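Local coordinates for phenazine biosynthesis protein, PhzF family (PDB 3EDN) that belongs to the PhzF family of phenazine biosynthesis proteins and is probably an isomerase-like enzyme with a diaminopimelate epimerase-like fold, at residues A[163-176]-A[192-205]. Residues are numbered along the deposited sequence; the frame is centred on the assembly and turned at random.
Sequences WTVIVPVKNLDVCE and IPNASIHPICLETY. With SO4 (sulfate ion), chain F.
Leu-172 sets a methyl group squarely on the ring of Tyr-205. Its CD1 lies 3.7 Å from the ring centroid, only 6° off the normal, a CH-pi contact. The ring is also held at its edge. Tyr-205 OH donates to Glu-176 OE2 at 2.6 Å, on the anti lone pair, with carboxylate and ring 10° from coplanar. Glu-203 CG stands anti to its backbone N (chi1 -174°), and the extended chain crosses Leu-172. This carries Glu-203 OE1 to Leu-172 N at 2.9 Å, an almost straight bond that comes in from outside the carboxylate plane. The same oxygen also accepts from a water that takes the N-H of Asp-173, so it serves two amides of the helix start, one directly and one through water. Asn-171 caps that turn through OD1 to Val-174 N.

Strands 163-168 and 196-201 run parallel in register. On one face, Thr-164 OG1 and Ser-196 OG share a 2.7 Å hydrogen bond. Ile-200 CD1 presses tightly on Ile-166 CG2 at 3.4 Å, while helix 230-244 packs against Ile-166 and His-198. On the other face Val-167 CG2 touches Ile-197 CG2. Ile-192, in the turn before strand 196-201, sets CD1 over one face of the Trp-163 indole, 3.5 Å from Trp-163 CD2 and toward the rim. Trp-163 N binds a sulfate, probably from the crystallisation liquor.

The two strands are neighbours between 156-159 and 211-216. Such strands wrapping a helix are consistent with one lobe of the diaminopimelate epimerase-like fold of the PhzF family.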
loop_
_atom_site.group_PDB
_atom_site.type_symbol
_atom_site.label_atom_id
_atom_site.label_comp_id
_atom_site.label_asym_id
_atom_site.label_seq_id
_atom_site.Cartn_x
_atom_site.Cartn_y
_atom_site.Cartn_z
ATOM N N TRP A 163 -27.271 -6.317 4.076
ATOM C CA TRP A 163 -28.689 -6.359 4.414
ATOM C C TRP A 163 -29.465 -5.198 3.812
ATOM O O TRP A 163 -29.112 -4.026 4.011
ATOM C CB TRP A 163 -28.892 -6.367 5.938
ATOM C CG TRP A 163 -28.589 -7.693 6.588
ATOM C CD1 TRP A 163 -27.472 -8.025 7.306
ATOM C CD2 TRP A 163 -29.417 -8.866 6.566
ATOM N NE1 TRP A 163 -27.546 -9.334 7.720
ATOM C CE2 TRP A 163 -28.738 -9.868 7.295
ATOM C CE3 TRP A 163 -30.670 -9.164 6.002
ATOM C CZ2 TRP A 163 -29.261 -11.146 7.467
ATOM C CZ3 TRP A 163 -31.197 -10.436 6.181
ATOM C CH2 TRP A 163 -30.489 -11.412 6.910
ATOM N N THR A 164 -30.534 -5.534 3.090
ATOM C CA THR A 164 -31.477 -4.539 2.565
ATOM C C THR A 164 -32.909 -5.001 2.882
ATOM O O THR A 164 -33.124 -6.169 3.179
ATOM C CB THR A 164 -31.266 -4.322 1.043
ATOM O OG1 THR A 164 -31.870 -3.092 0.641
ATOM C CG2 THR A 164 -31.828 -5.492 0.222
ATOM N N VAL A 165 -33.867 -4.086 2.839
ATOM C CA VAL A 165 -35.275 -4.447 3.035
ATOM C C VAL A 165 -35.971 -4.421 1.687
ATOM O O VAL A 165 -36.044 -3.368 1.031
ATOM C CB VAL A 165 -36.019 -3.481 4.005
ATOM C CG1 VAL A 165 -37.407 -4.018 4.328
ATOM C CG2 VAL A 165 -35.231 -3.296 5.304
ATOM N N ILE A 166 -36.465 -5.583 1.263
ATOM C CA ILE A 166 -37.249 -5.667 0.048
ATOM C C ILE A 166 -38.689 -5.263 0.397
ATOM O O ILE A 166 -39.345 -5.943 1.188
ATOM C CB ILE A 166 -37.234 -7.111 -0.515
ATOM C CG1 ILE A 166 -35.799 -7.565 -0.879
ATOM C CG2 ILE A 166 -38.166 -7.227 -1.714
ATOM C CD1 ILE A 166 -35.118 -6.666 -1.944
ATOM N N VAL A 167 -39.159 -4.160 -0.185
ATOM C CA VAL A 167 -40.483 -3.601 0.077
ATOM C C VAL A 167 -41.328 -3.603 -1.213
ATOM O O VAL A 167 -41.198 -2.697 -2.053
ATOM C CB VAL A 167 -40.370 -2.152 0.586
ATOM C CG1 VAL A 167 -41.753 -1.603 0.948
ATOM C CG2 VAL A 167 -39.449 -2.086 1.795
ATOM N N PRO A 168 -42.178 -4.624 -1.386
ATOM C CA PRO A 168 -43.024 -4.653 -2.588
ATOM C C PRO A 168 -44.037 -3.501 -2.616
ATOM O O PRO A 168 -44.789 -3.302 -1.642
ATOM C CB PRO A 168 -43.728 -6.012 -2.493
ATOM C CG PRO A 168 -42.802 -6.861 -1.593
ATOM C CD PRO A 168 -42.331 -5.850 -0.571
ATOM N N VAL A 169 -44.032 -2.739 -3.712
ATOM C CA VAL A 169 -45.024 -1.680 -3.942
ATOM C C VAL A 169 -45.870 -1.998 -5.188
ATOM O O VAL A 169 -45.530 -2.881 -5.978
ATOM C CB VAL A 169 -44.376 -0.264 -4.008
ATOM C CG1 VAL A 169 -43.604 0.034 -2.723
ATOM C CG2 VAL A 169 -43.473 -0.160 -5.215
ATOM N N LYS A 170 -46.989 -1.302 -5.342
ATOM C CA LYS A 170 -47.967 -1.689 -6.351
ATOM C C LYS A 170 -47.459 -1.612 -7.791
ATOM O O LYS A 170 -47.692 -2.528 -8.571
ATOM C CB LYS A 170 -49.254 -0.876 -6.184
ATOM C CG LYS A 170 -50.164 -1.402 -5.066
ATOM C CD LYS A 170 -51.374 -0.480 -4.874
ATOM C CE LYS A 170 -52.452 -1.143 -4.022
ATOM N NZ LYS A 170 -51.987 -1.589 -2.705
ATOM N N ASN A 171 -46.763 -0.531 -8.138
ATOM C CA ASN A 171 -46.371 -0.311 -9.537
ATOM C C ASN A 171 -45.358 0.813 -9.712
ATOM O O ASN A 171 -44.899 1.395 -8.720
ATOM C CB ASN A 171 -47.617 -0.098 -10.412
ATOM C CG ASN A 171 -48.493 1.031 -9.926
ATOM O OD1 ASN A 171 -48.017 2.027 -9.384
ATOM N ND2 ASN A 171 -49.796 0.875 -10.113
ATOM N N LEU A 172 -45.015 1.132 -10.969
ATOM C CA LEU A 172 -44.017 2.176 -11.243
ATOM C C LEU A 172 -44.472 3.572 -10.837
ATOM O O LEU A 172 -43.660 4.397 -10.393
ATOM C CB LEU A 172 -43.589 2.157 -12.708
ATOM C CG LEU A 172 -42.881 0.896 -13.171
ATOM C CD1 LEU A 172 -42.713 0.929 -14.694
ATOM C CD2 LEU A 172 -41.534 0.684 -12.440
ATOM N N ASP A 173 -45.775 3.825 -10.958
ATOM C CA ASP A 173 -46.311 5.107 -10.531
ATOM C C ASP A 173 -46.012 5.349 -9.057
ATOM O O ASP A 173 -45.693 6.466 -8.664
ATOM C CB ASP A 173 -47.817 5.201 -10.804
ATOM C CG ASP A 173 -48.128 5.412 -12.269
ATOM O OD1 ASP A 173 -47.182 5.700 -13.026
ATOM O OD2 ASP A 173 -49.306 5.288 -12.671
ATOM N N VAL A 174 -46.096 4.295 -8.244
ATOM C CA VAL A 174 -45.728 4.398 -6.836
ATOM C C VAL A 174 -44.236 4.683 -6.689
ATOM O O VAL A 174 -43.830 5.558 -5.930
ATOM C CB VAL A 174 -46.098 3.110 -6.053
ATOM C CG1 VAL A 174 -45.502 3.143 -4.667
ATOM C CG2 VAL A 174 -47.620 2.921 -5.994
ATOM N N CYS A 175 -43.415 3.959 -7.441
ATOM C CA CYS A 175 -41.976 4.166 -7.339
ATOM C C CYS A 175 -41.591 5.604 -7.662
ATOM O O CYS A 175 -40.694 6.156 -7.018
ATOM C CB CYS A 175 -41.232 3.216 -8.263
ATOM S SG CYS A 175 -41.282 1.505 -7.712
ATOM N N GLU A 176 -42.277 6.198 -8.644
ATOM C CA GLU A 176 -41.978 7.567 -9.107
ATOM C C GLU A 176 -42.237 8.612 -8.019
ATOM O O GLU A 176 -41.599 9.672 -8.002
ATOM C CB GLU A 176 -42.784 7.896 -10.380
ATOM C CG GLU A 176 -42.348 7.096 -11.617
ATOM C CD GLU A 176 -43.240 7.289 -12.846
ATOM O OE1 GLU A 176 -44.059 8.233 -12.873
ATOM O OE2 GLU A 176 -43.116 6.483 -13.796
ATOM N N ILE A 192 -32.933 -4.671 12.076
ATOM C CA ILE A 192 -31.669 -4.314 11.428
ATOM C C ILE A 192 -31.666 -2.822 11.112
ATOM O O ILE A 192 -31.929 -2.406 9.979
ATOM C CB ILE A 192 -31.419 -5.119 10.125
ATOM C CG1 ILE A 192 -31.807 -6.594 10.306
ATOM C CG2 ILE A 192 -29.964 -4.968 9.681
ATOM C CD1 ILE A 192 -31.397 -7.496 9.128
ATOM N N PRO A 193 -31.380 -2.000 12.128
ATOM C CA PRO A 193 -31.551 -0.556 12.027
ATOM C C PRO A 193 -30.697 0.100 10.947
ATOM O O PRO A 193 -31.049 1.179 10.480
ATOM C CB PRO A 193 -31.137 -0.048 13.421
ATOM C CG PRO A 193 -31.158 -1.230 14.296
ATOM C CD PRO A 193 -30.890 -2.421 13.453
ATOM N N ASN A 194 -29.592 -0.535 10.558
ATOM C CA ASN A 194 -28.695 0.052 9.571
ATOM C C ASN A 194 -28.874 -0.511 8.165
ATOM O O ASN A 194 -28.037 -0.284 7.303
ATOM C CB ASN A 194 -27.227 -0.081 10.007
ATOM C CG ASN A 194 -26.696 -1.495 9.867
ATOM O OD1 ASN A 194 -27.423 -2.476 10.060
ATOM N ND2 ASN A 194 -25.408 -1.607 9.536
ATOM N N ALA A 195 -29.965 -1.239 7.932
ATOM C CA ALA A 195 -30.232 -1.764 6.584
ATOM C C ALA A 195 -30.608 -0.650 5.620
ATOM O O ALA A 195 -31.190 0.354 6.014
ATOM C CB ALA A 195 -31.337 -2.811 6.624
ATOM N N SER A 196 -30.290 -0.839 4.337
ATOM C CA SER A 196 -30.846 0.005 3.291
ATOM C C SER A 196 -32.277 -0.464 3.017
ATOM O O SER A 196 -32.699 -1.528 3.496
ATOM C CB SER A 196 -30.023 -0.155 2.019
ATOM O OG SER A 196 -29.900 -1.532 1.709
ATOM N N ILE A 197 -33.024 0.337 2.262
ATOM C CA ILE A 197 -34.381 -0.020 1.859
ATOM C C ILE A 197 -34.497 -0.064 0.338
ATOM O O ILE A 197 -34.169 0.907 -0.347
ATOM C CB ILE A 197 -35.451 0.952 2.445
ATOM C CG1 ILE A 197 -35.401 0.916 3.978
ATOM C CG2 ILE A 197 -36.852 0.551 1.932
ATOM C CD1 ILE A 197 -36.412 1.842 4.670
ATOM N N HIS A 198 -34.974 -1.203 -0.174
ATOM C CA HIS A 198 -35.006 -1.419 -1.609
ATOM C C HIS A 198 -36.401 -1.829 -2.092
ATOM O O HIS A 198 -36.701 -3.029 -2.244
ATOM C CB HIS A 198 -33.990 -2.495 -1.997
ATOM C CG HIS A 198 -33.579 -2.417 -3.434
ATOM N ND1 HIS A 198 -32.382 -1.864 -3.832
ATOM C CD2 HIS A 198 -34.233 -2.762 -4.570
ATOM C CE1 HIS A 198 -32.295 -1.909 -5.150
ATOM N NE2 HIS A 198 -33.413 -2.433 -5.625
ATOM N N PRO A 199 -37.265 -0.837 -2.334
ATOM C CA PRO A 199 -38.610 -1.132 -2.828
ATOM C C PRO A 199 -38.569 -1.757 -4.213
ATOM O O PRO A 199 -37.665 -1.464 -5.008
ATOM C CB PRO A 199 -39.281 0.241 -2.869
ATOM C CG PRO A 199 -38.466 1.102 -1.926
ATOM C CD PRO A 199 -37.049 0.603 -2.115
ATOM N N ILE A 200 -39.529 -2.632 -4.491
ATOM C CA ILE A 200 -39.571 -3.359 -5.750
ATOM C C ILE A 200 -40.990 -3.435 -6.313
ATOM O O ILE A 200 -41.980 -3.278 -5.576
ATOM C CB ILE A 200 -39.015 -4.802 -5.625
ATOM C CG1 ILE A 200 -39.911 -5.663 -4.720
ATOM C CG2 ILE A 200 -37.577 -4.768 -5.131
ATOM C CD1 ILE A 200 -39.639 -7.132 -4.783
ATOM N N CYS A 201 -41.084 -3.626 -7.624
ATOM C CA CYS A 201 -42.354 -4.059 -8.233
ATOM C C CYS A 201 -42.087 -4.897 -9.478
ATOM O O CYS A 201 -40.975 -4.892 -10.015
ATOM C CB CYS A 201 -43.267 -2.880 -8.561
ATOM S SG CYS A 201 -42.550 -1.668 -9.687
ATOM N N LEU A 202 -43.087 -5.651 -9.938
ATOM C CA LEU A 202 -42.880 -6.503 -11.108
ATOM C C LEU A 202 -43.081 -5.756 -12.429
ATOM O O LEU A 202 -42.552 -6.184 -13.466
ATOM C CB LEU A 202 -43.781 -7.743 -11.066
ATOM C CG LEU A 202 -43.521 -8.695 -9.890
ATOM C CD1 LEU A 202 -44.372 -9.968 -10.030
ATOM C CD2 LEU A 202 -42.040 -9.021 -9.758
ATOM N N GLU A 203 -43.839 -4.662 -12.406
ATOM C CA GLU A 203 -43.929 -3.777 -13.580
ATOM C C GLU A 203 -42.555 -3.167 -13.853
ATOM O O GLU A 203 -41.898 -2.720 -12.923
ATOM C CB GLU A 203 -44.949 -2.647 -13.373
ATOM C CG GLU A 203 -45.160 -1.822 -14.645
ATOM C CD GLU A 203 -46.018 -0.566 -14.464
ATOM O OE1 GLU A 203 -46.243 -0.111 -13.337
ATOM O OE2 GLU A 203 -46.450 0.001 -15.492
ATOM N N THR A 204 -42.150 -3.114 -15.119
ATOM C CA THR A 204 -40.829 -2.580 -15.450
ATOM C C THR A 204 -40.862 -1.597 -16.616
ATOM O O THR A 204 -41.764 -1.650 -17.473
ATOM C CB THR A 204 -39.838 -3.709 -15.797
ATOM O OG1 THR A 204 -40.327 -4.445 -16.924
ATOM C CG2 THR A 204 -39.659 -4.685 -14.634
ATOM N N TYR A 205 -39.872 -0.710 -16.653
ATOM C CA TYR A 205 -39.713 0.196 -17.784
ATOM C C TYR A 205 -39.127 -0.511 -19.002
ATOM O O TYR A 205 -39.508 -0.213 -20.136
ATOM C CB TYR A 205 -38.797 1.366 -17.417
ATOM C CG TYR A 205 -39.390 2.331 -16.426
ATOM C CD1 TYR A 205 -40.416 3.199 -16.799
ATOM C CD2 TYR A 205 -38.919 2.396 -15.120
ATOM C CE1 TYR A 205 -40.970 4.101 -15.882
ATOM C CE2 TYR A 205 -39.458 3.288 -14.206
ATOM C CZ TYR A 205 -40.480 4.139 -14.594
ATOM O OH TYR A 205 -41.005 5.017 -13.668
HETATM S S SO4 F . -24.368 -4.662 5.990
HETATM O O1 SO4 F . -22.990 -5.056 6.286
HETATM O O2 SO4 F . -24.407 -3.940 4.728
HETATM O O3 SO4 F . -25.225 -5.825 5.988
HETATM O O4 SO4 F . -24.862 -3.777 7.036
HETATM O O HOH W 1 -46.127 -4.143 -10.415
HETATM O O HOH W 2 -47.469 2.475 -12.878
#